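PDB 5MU5: uncharacterized protein from Magnetospirillum magneticum AMB-1, which is a Maf glycosyltransferase involved in the formation of bacterial flagella, where it probably transfers sugars to flagellin. Local coordinates for residues Gly566-Leu571 and Glu620-Ile625; Tyr253-Asp258 and Val364-Arg369. All coordinates share one frame; numbering follows the deposited sequence.

Contact 1 (Gly566-Leu571 and Glu620-Ile625)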
loop_
_atom_site.group_PDB
_atom_site.type_symbol
_atom_site.label_atom_id
_atom_site.label_comp_id
_atom_site.label_asym_id
_atom_site.label_seq_id
_atom_site.Cartn_x
_atom_site.Cartn_y
_atom_site.Cartn_z
ATOM N N GLY A 566 21.767 -12.481 -14.967
ATOM C CA GLY A 566 21.934 -13.930 -14.807
ATOM C C GLY A 566 21.772 -14.411 -13.366
ATOM O O GLY A 566 21.551 -15.582 -13.153
ATOM N N ASP A 567 21.896 -13.518 -12.380
ATOM C CA ASP A 567 21.788 -13.892 -10.969
ATOM C C ASP A 567 20.562 -13.181 -10.418
ATOM O O ASP A 567 20.647 -12.062 -9.923
ATOM C CB ASP A 567 23.087 -13.548 -10.199
ATOM C CG ASP A 567 23.114 -14.141 -8.780
ATOM O OD1 ASP A 567 22.025 -14.459 -8.227
ATOM O OD2 ASP A 567 24.227 -14.272 -8.210
ATOM N N SER A 568 19.422 -13.862 -10.512
ATOM C CA SER A 568 18.107 -13.272 -10.238
ATOM C C SER A 568 18.016 -12.668 -8.860
ATOM O O SER A 568 17.650 -11.513 -8.699
ATOM C CB SER A 568 16.980 -14.305 -10.364
ATOM O OG SER A 568 16.937 -14.868 -11.655
ATOM N N ASN A 569 18.349 -13.457 -7.860
ATOM C CA ASN A 569 18.172 -13.024 -6.507
ATOM C C ASN A 569 19.106 -11.873 -6.129
ATOM O O ASN A 569 18.670 -10.891 -5.514
ATOM C CB ASN A 569 18.313 -14.211 -5.577
ATOM C CG ASN A 569 17.174 -15.210 -5.733
ATOM O OD1 ASN A 569 16.190 -14.972 -6.457
ATOM N ND2 ASN A 569 17.298 -16.347 -5.046
ATOM N N ARG A 570 20.376 -11.972 -6.514
ATOM C CA ARG A 570 21.338 -10.917 -6.218
ATOM C C ARG A 570 20.929 -9.611 -6.915
ATOM O O ARG A 570 20.942 -8.557 -6.308
ATOM C CB ARG A 570 22.759 -11.348 -6.594
ATOM C CG ARG A 570 23.850 -10.329 -6.251
ATOM C CD ARG A 570 23.876 -9.918 -4.772
ATOM N NE ARG A 570 23.900 -11.057 -3.827
ATOM C CZ ARG A 570 23.852 -10.945 -2.491
ATOM N NH1 ARG A 570 23.778 -9.744 -1.901
ATOM N NH2 ARG A 570 23.873 -12.043 -1.734
ATOM N N LEU A 571 20.535 -9.709 -8.176
ATOM C CA LEU A 571 20.071 -8.563 -8.941
ATOM C C LEU A 571 18.898 -7.896 -8.279
ATOM O O LEU A 571 18.864 -6.665 -8.204
ATOM C CB LEU A 571 19.655 -8.990 -10.351
ATOM C CG LEU A 571 19.056 -7.897 -11.222
ATOM C CD1 LEU A 571 19.982 -6.692 -11.267
ATOM C CD2 LEU A 571 18.812 -8.456 -12.610
ATOM N N GLU A 620 20.644 -16.429 -23.318
ATOM C CA GLU A 620 20.258 -15.564 -24.430
ATOM C C GLU A 620 19.118 -14.676 -23.999
ATOM O O GLU A 620 19.081 -13.508 -24.359
ATOM C CB GLU A 620 19.817 -16.363 -25.649
ATOM C CG GLU A 620 20.899 -17.218 -26.284
ATOM C CD GLU A 620 20.364 -18.125 -27.393
ATOM O OE1 GLU A 620 19.398 -17.742 -28.079
ATOM O OE2 GLU A 620 20.925 -19.219 -27.607
ATOM N N PHE A 621 18.188 -15.220 -23.224
ATOM C CA PHE A 621 17.060 -14.423 -22.757
ATOM C C PHE A 621 17.507 -13.415 -21.728
ATOM O O PHE A 621 17.012 -12.297 -21.704
ATOM C CB PHE A 621 15.948 -15.291 -22.201
ATOM C CG PHE A 621 14.665 -14.542 -21.950
ATOM C CD1 PHE A 621 14.102 -13.756 -22.930
ATOM C CD2 PHE A 621 14.008 -14.661 -20.742
ATOM C CE1 PHE A 621 12.919 -13.077 -22.703
ATOM C CE2 PHE A 621 12.822 -13.993 -20.510
ATOM C CZ PHE A 621 12.284 -13.189 -21.489
ATOM N N TRP A 622 18.444 -13.816 -20.871
ATOM C CA TRP A 622 19.057 -12.885 -19.943
ATOM C C TRP A 622 19.706 -11.704 -20.687
ATOM O O TRP A 622 19.598 -10.573 -20.253
ATOM C CB TRP A 622 20.082 -13.581 -19.047
ATOM C CG TRP A 622 19.530 -14.006 -17.721
ATOM C CD1 TRP A 622 19.455 -15.272 -17.230
ATOM C CD2 TRP A 622 18.959 -13.150 -16.718
ATOM N NE1 TRP A 622 18.881 -15.263 -15.981
ATOM C CE2 TRP A 622 18.579 -13.975 -15.635
ATOM C CE3 TRP A 622 18.766 -11.773 -16.619
ATOM C CZ2 TRP A 622 18.003 -13.472 -14.480
ATOM C CZ3 TRP A 622 18.197 -11.263 -15.475
ATOM C CH2 TRP A 622 17.805 -12.111 -14.415
ATOM N N GLU A 623 20.395 -11.967 -21.791
ATOM C CA GLU A 623 21.001 -10.888 -22.570
ATOM C C GLU A 623 19.907 -9.957 -23.153
ATOM O O GLU A 623 20.026 -8.728 -23.106
ATOM C CB GLU A 623 21.930 -11.453 -23.646
ATOM C CG GLU A 623 22.367 -10.468 -24.736
ATOM C CD GLU A 623 22.919 -9.144 -24.209
ATOM O OE1 GLU A 623 23.506 -9.099 -23.107
ATOM O OE2 GLU A 623 22.755 -8.125 -24.910
ATOM N N ILE A 624 18.832 -10.546 -23.669
ATOM C CA ILE A 624 17.676 -9.768 -24.125
ATOM C C ILE A 624 17.129 -8.857 -23.034
ATOM O O ILE A 624 16.819 -7.680 -23.279
ATOM C CB ILE A 624 16.569 -10.697 -24.628
ATOM C CG1 ILE A 624 16.985 -11.261 -25.995
ATOM C CG2 ILE A 624 15.243 -9.949 -24.755
ATOM C CD1 ILE A 624 16.096 -12.365 -26.522
ATOM N N ILE A 625 16.979 -9.408 -21.835
ATOM C CA ILE A 625 16.459 -8.652 -20.708
ATOM C C ILE A 625 17.387 -7.486 -20.358
ATOM O O ILE A 625 16.926 -6.374 -20.080
ATOM C CB ILE A 625 16.310 -9.568 -19.483
ATOM C CG1 ILE A 625 15.128 -10.485 -19.697
ATOM C CG2 ILE A 625 16.092 -8.771 -18.208
ATOM C CD1 ILE A 625 15.148 -11.665 -18.779
#
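Leu571, which meets the indole of Trp622 with its CD2, is fixed at its backbone by a short hydrogen bond, Leu571 N to Asp567 O at 2.9 Å. This bond closes the first turn of the helix, and Asp567 caps that turn at its N-cap position through a weak bond from Arg570 N to Asp567 OD1 (3.4 Å). The turn leads out of Gly566, which gives the largest share on its own side, all against Trp622, the one residue of 620-625 that touches. Its CA lies over the five-membered ring of Trp622, 3.4 Å from the centroid and only 8° off the normal, a CH-pi contact, while its N rides over the same face. With phi at 97°, any CB would jam against the preceding carbonyl oxygen, which by itself favours glycine at this turn. With OG anti to the carbonyl carbon and beside the backbone N (chi1 -59°), the Ser568 hydroxyl reaches the indole edge, near its plane, 3.3 Å from Trp622 CZ2. Leu571 CD2 comes obliquely to Trp622 CZ3 at 4.1 Å, and Ile625 CD1 covers the other face off-centre. Trp622 NE1 is buried with no partner in the model, so the indole is held by packing alone, probably at some cost for the unmet N-H. Within the Maf helical bundle domain, the indole joins the start of helix 568-579 to helix 618-646, with Val565 beside it, while Met561 of helix 546-564 and Tyr605 of helix 589-609 flank Leu571 and Ile625.

Contact 2 (Tyr253-Asp258 and Val364-Arg369)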
loop_
_atom_site.group_PDB
_atom_site.type_symbol
_atom_site.label_atom_id
_atom_site.label_comp_id
_atom_site.label_asym_id
_atom_site.label_seq_id
_atom_site.Cartn_x
_atom_site.Cartn_y
_atom_site.Cartn_z
ATOM N N TYR A 253 3.509 21.391 -8.489
ATOM C CA TYR A 253 4.388 22.466 -8.915
ATOM C C TYR A 253 3.537 23.677 -9.291
ATOM O O TYR A 253 3.750 24.759 -8.777
ATOM C CB TYR A 253 5.225 22.016 -10.115
ATOM C CG TYR A 253 6.113 23.074 -10.736
ATOM C CD1 TYR A 253 5.573 24.098 -11.514
ATOM C CD2 TYR A 253 7.500 23.024 -10.588
ATOM C CE1 TYR A 253 6.380 25.054 -12.088
ATOM C CE2 TYR A 253 8.308 23.977 -11.164
ATOM C CZ TYR A 253 7.733 24.989 -11.911
ATOM O OH TYR A 253 8.522 25.934 -12.508
ATOM N N LYS A 254 2.553 23.475 -10.160
ATOM C CA LYS A 254 1.724 24.582 -10.643
ATOM C C LYS A 254 0.847 25.149 -9.550
ATOM O O LYS A 254 0.604 26.328 -9.522
ATOM C CB LYS A 254 0.829 24.137 -11.786
ATOM C CG LYS A 254 1.577 23.599 -12.979
ATOM C CD LYS A 254 2.397 24.647 -13.672
ATOM C CE LYS A 254 1.494 25.607 -14.409
ATOM N NZ LYS A 254 2.312 26.571 -15.177
ATOM N N ASN A 255 0.358 24.297 -8.667
ATOM C CA ASN A 255 -0.461 24.761 -7.568
ATOM C C ASN A 255 0.284 25.680 -6.607
ATOM O O ASN A 255 -0.317 26.556 -6.016
ATOM C CB ASN A 255 -1.013 23.573 -6.787
ATOM C CG ASN A 255 -2.219 22.952 -7.453
ATOM O OD1 ASN A 255 -2.968 23.641 -8.141
ATOM N ND2 ASN A 255 -2.429 21.649 -7.235
ATOM N N MET A 256 1.582 25.474 -6.448
ATOM C CA MET A 256 2.337 26.211 -5.447
ATOM C C MET A 256 3.237 27.305 -5.962
ATOM O O MET A 256 3.705 28.106 -5.172
ATOM C CB MET A 256 3.179 25.229 -4.664
ATOM C CG MET A 256 2.342 24.354 -3.761
ATOM S SD MET A 256 3.399 23.094 -3.091
ATOM C CE MET A 256 4.481 24.085 -2.040
ATOM N N ARG A 257 3.484 27.304 -7.266
ATOM C CA ARG A 257 4.371 28.241 -7.931
ATOM C C ARG A 257 3.996 29.695 -7.653
ATOM O O ARG A 257 4.814 30.453 -7.152
ATOM C CB ARG A 257 4.315 28.003 -9.449
ATOM C CG ARG A 257 5.252 28.867 -10.283
ATOM C CD ARG A 257 6.687 28.428 -10.068
ATOM N NE ARG A 257 7.640 29.341 -10.662
ATOM C CZ ARG A 257 8.083 30.458 -10.088
ATOM N NH1 ARG A 257 7.648 30.833 -8.887
ATOM N NH2 ARG A 257 8.964 31.210 -10.730
ATOM N N ASP A 258 2.753 30.042 -7.987
ATOM C CA ASP A 258 2.246 31.416 -8.000
ATOM C C ASP A 258 1.044 31.596 -7.104
ATOM O O ASP A 258 0.497 30.642 -6.565
ATOM C CB ASP A 258 1.694 31.756 -9.396
ATOM C CG ASP A 258 2.700 31.584 -10.500
ATOM O OD1 ASP A 258 3.521 32.501 -10.722
ATOM O OD2 ASP A 258 2.629 30.546 -11.191
ATOM N N VAL A 364 -8.253 29.115 -1.844
ATOM C CA VAL A 364 -7.817 27.734 -1.934
ATOM C C VAL A 364 -6.831 27.366 -0.831
ATOM O O VAL A 364 -5.869 28.072 -0.601
ATOM C CB VAL A 364 -7.137 27.482 -3.302
ATOM C CG1 VAL A 364 -6.697 26.031 -3.446
ATOM C CG2 VAL A 364 -8.090 27.825 -4.439
ATOM N N VAL A 365 -7.093 26.249 -0.169
ATOM C CA VAL A 365 -6.220 25.684 0.836
ATOM C C VAL A 365 -5.816 24.265 0.411
ATOM O O VAL A 365 -6.666 23.462 0.010
ATOM C CB VAL A 365 -6.915 25.570 2.192
ATOM C CG1 VAL A 365 -5.936 25.039 3.225
ATOM C CG2 VAL A 365 -7.466 26.923 2.624
ATOM N N TYR A 366 -4.522 23.968 0.504
ATOM C CA TYR A 366 -3.995 22.677 0.133
ATOM C C TYR A 366 -3.522 21.891 1.349
ATOM O O TYR A 366 -3.002 22.456 2.285
ATOM C CB TYR A 366 -2.788 22.820 -0.803
ATOM C CG TYR A 366 -3.125 23.408 -2.128
ATOM C CD1 TYR A 366 -3.975 22.756 -2.989
ATOM C CD2 TYR A 366 -2.598 24.638 -2.514
ATOM C CE1 TYR A 366 -4.295 23.302 -4.202
ATOM C CE2 TYR A 366 -2.921 25.204 -3.720
ATOM C CZ TYR A 366 -3.757 24.530 -4.561
ATOM O OH TYR A 366 -4.078 25.092 -5.758
ATOM N N TYR A 367 -3.682 20.577 1.309
ATOM C CA TYR A 367 -2.998 19.712 2.256
ATOM C C TYR A 367 -2.083 18.837 1.392
ATOM O O TYR A 367 -2.281 18.713 0.173
ATOM C CB TYR A 367 -3.974 18.893 3.077
ATOM C CG TYR A 367 -4.616 17.762 2.323
ATOM C CD1 TYR A 367 -5.752 17.955 1.586
ATOM C CD2 TYR A 367 -4.057 16.493 2.347
ATOM C CE1 TYR A 367 -6.329 16.902 0.875
ATOM C CE2 TYR A 367 -4.623 15.443 1.656
ATOM C CZ TYR A 367 -5.752 15.652 0.918
ATOM O OH TYR A 367 -6.306 14.581 0.256
ATOM N N PHE A 368 -1.071 18.259 2.014
ATOM C CA PHE A 368 -0.108 17.457 1.289
ATOM C C PHE A 368 -0.421 15.989 1.391
ATOM O O PHE A 368 -0.417 15.396 2.467
ATOM C CB PHE A 368 1.315 17.804 1.717
ATOM C CG PHE A 368 1.706 19.140 1.248
ATOM C CD1 PHE A 368 1.370 20.251 1.979
ATOM C CD2 PHE A 368 2.276 19.299 -0.000
ATOM C CE1 PHE A 368 1.649 21.506 1.502
ATOM C CE2 PHE A 368 2.591 20.555 -0.478
ATOM C CZ PHE A 368 2.271 21.662 0.276
ATOM N N ARG A 369 -0.738 15.415 0.238
ATOM C CA ARG A 369 -1.076 14.026 0.184
ATOM C C ARG A 369 0.192 13.161 0.212
ATOM O O ARG A 369 1.048 13.301 -0.639
ATOM C CB ARG A 369 -1.916 13.731 -1.044
ATOM C CG ARG A 369 -2.624 12.439 -0.826
ATOM C CD ARG A 369 -3.472 12.001 -1.975
ATOM N NE ARG A 369 -4.146 10.779 -1.545
ATOM C CZ ARG A 369 -4.994 10.093 -2.286
ATOM N NH1 ARG A 369 -5.285 10.520 -3.501
ATOM N NH2 ARG A 369 -5.552 8.985 -1.805
#
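Asn255 and Tyr366 form the polar half of the contact, their side chains crossing at about a right angle with amide and ring planes 30° apart. Asn255 OD1 lies 3.0 Å from Tyr366 OH, and ND2 of the same amide donates to the backbone oxygens of Asn351 and Val353. Arg358 adds a bond to Asn255 O and a weak one to the tyrosine hydroxyl. Apolar packing accompanies this: Asn255 CB stands 3.7 Å from Tyr366 CZ, and Val364 CG1 lies over a tyrosine face toward its rim. A leucine in place of Tyr366 would probably open a gap beside the Asn255 amide and leave Arg358 without its weak second partner. The third kind is a Met-aromatic contact. Met256 SD meets the edge of the Phe368 ring in its plane, 3.7 Å from Phe368 CE2, the line from SD to the ring centroid lying 84° off the normal, and the bend at chi3 (67°) brings Met256 CE to 4.0 Å from Phe368 CZ. Helix 242-257 thus packs against strand 363-367 and the residues just after it, the strand running between strands 346-350 and 262-263 of the mixed sheet, while helices 373-378 and 534-541 close round Met256.

Overall arrangement
The two contacts show how similar buried areas can rest on different chemistry. Contact 2 is wholly buried in the MptE-like alpha/beta region and ties a helix to a sheet strand and the loop after it; contact 1 is partly exposed in the helical bundle and brings a helix start against the flank of another helix. In contact 1 a single indole meets mainly the backbone of a glycine, with two side chains at its rim, whereas contact 2 pairs side chain with side chain, its buried polar groups supplied by outside partners. They share no helix or strand. Their centres lie about 43 Å apart and their nearest atoms about 28 Å, and along the chain contact 2 closes before contact 1 opens.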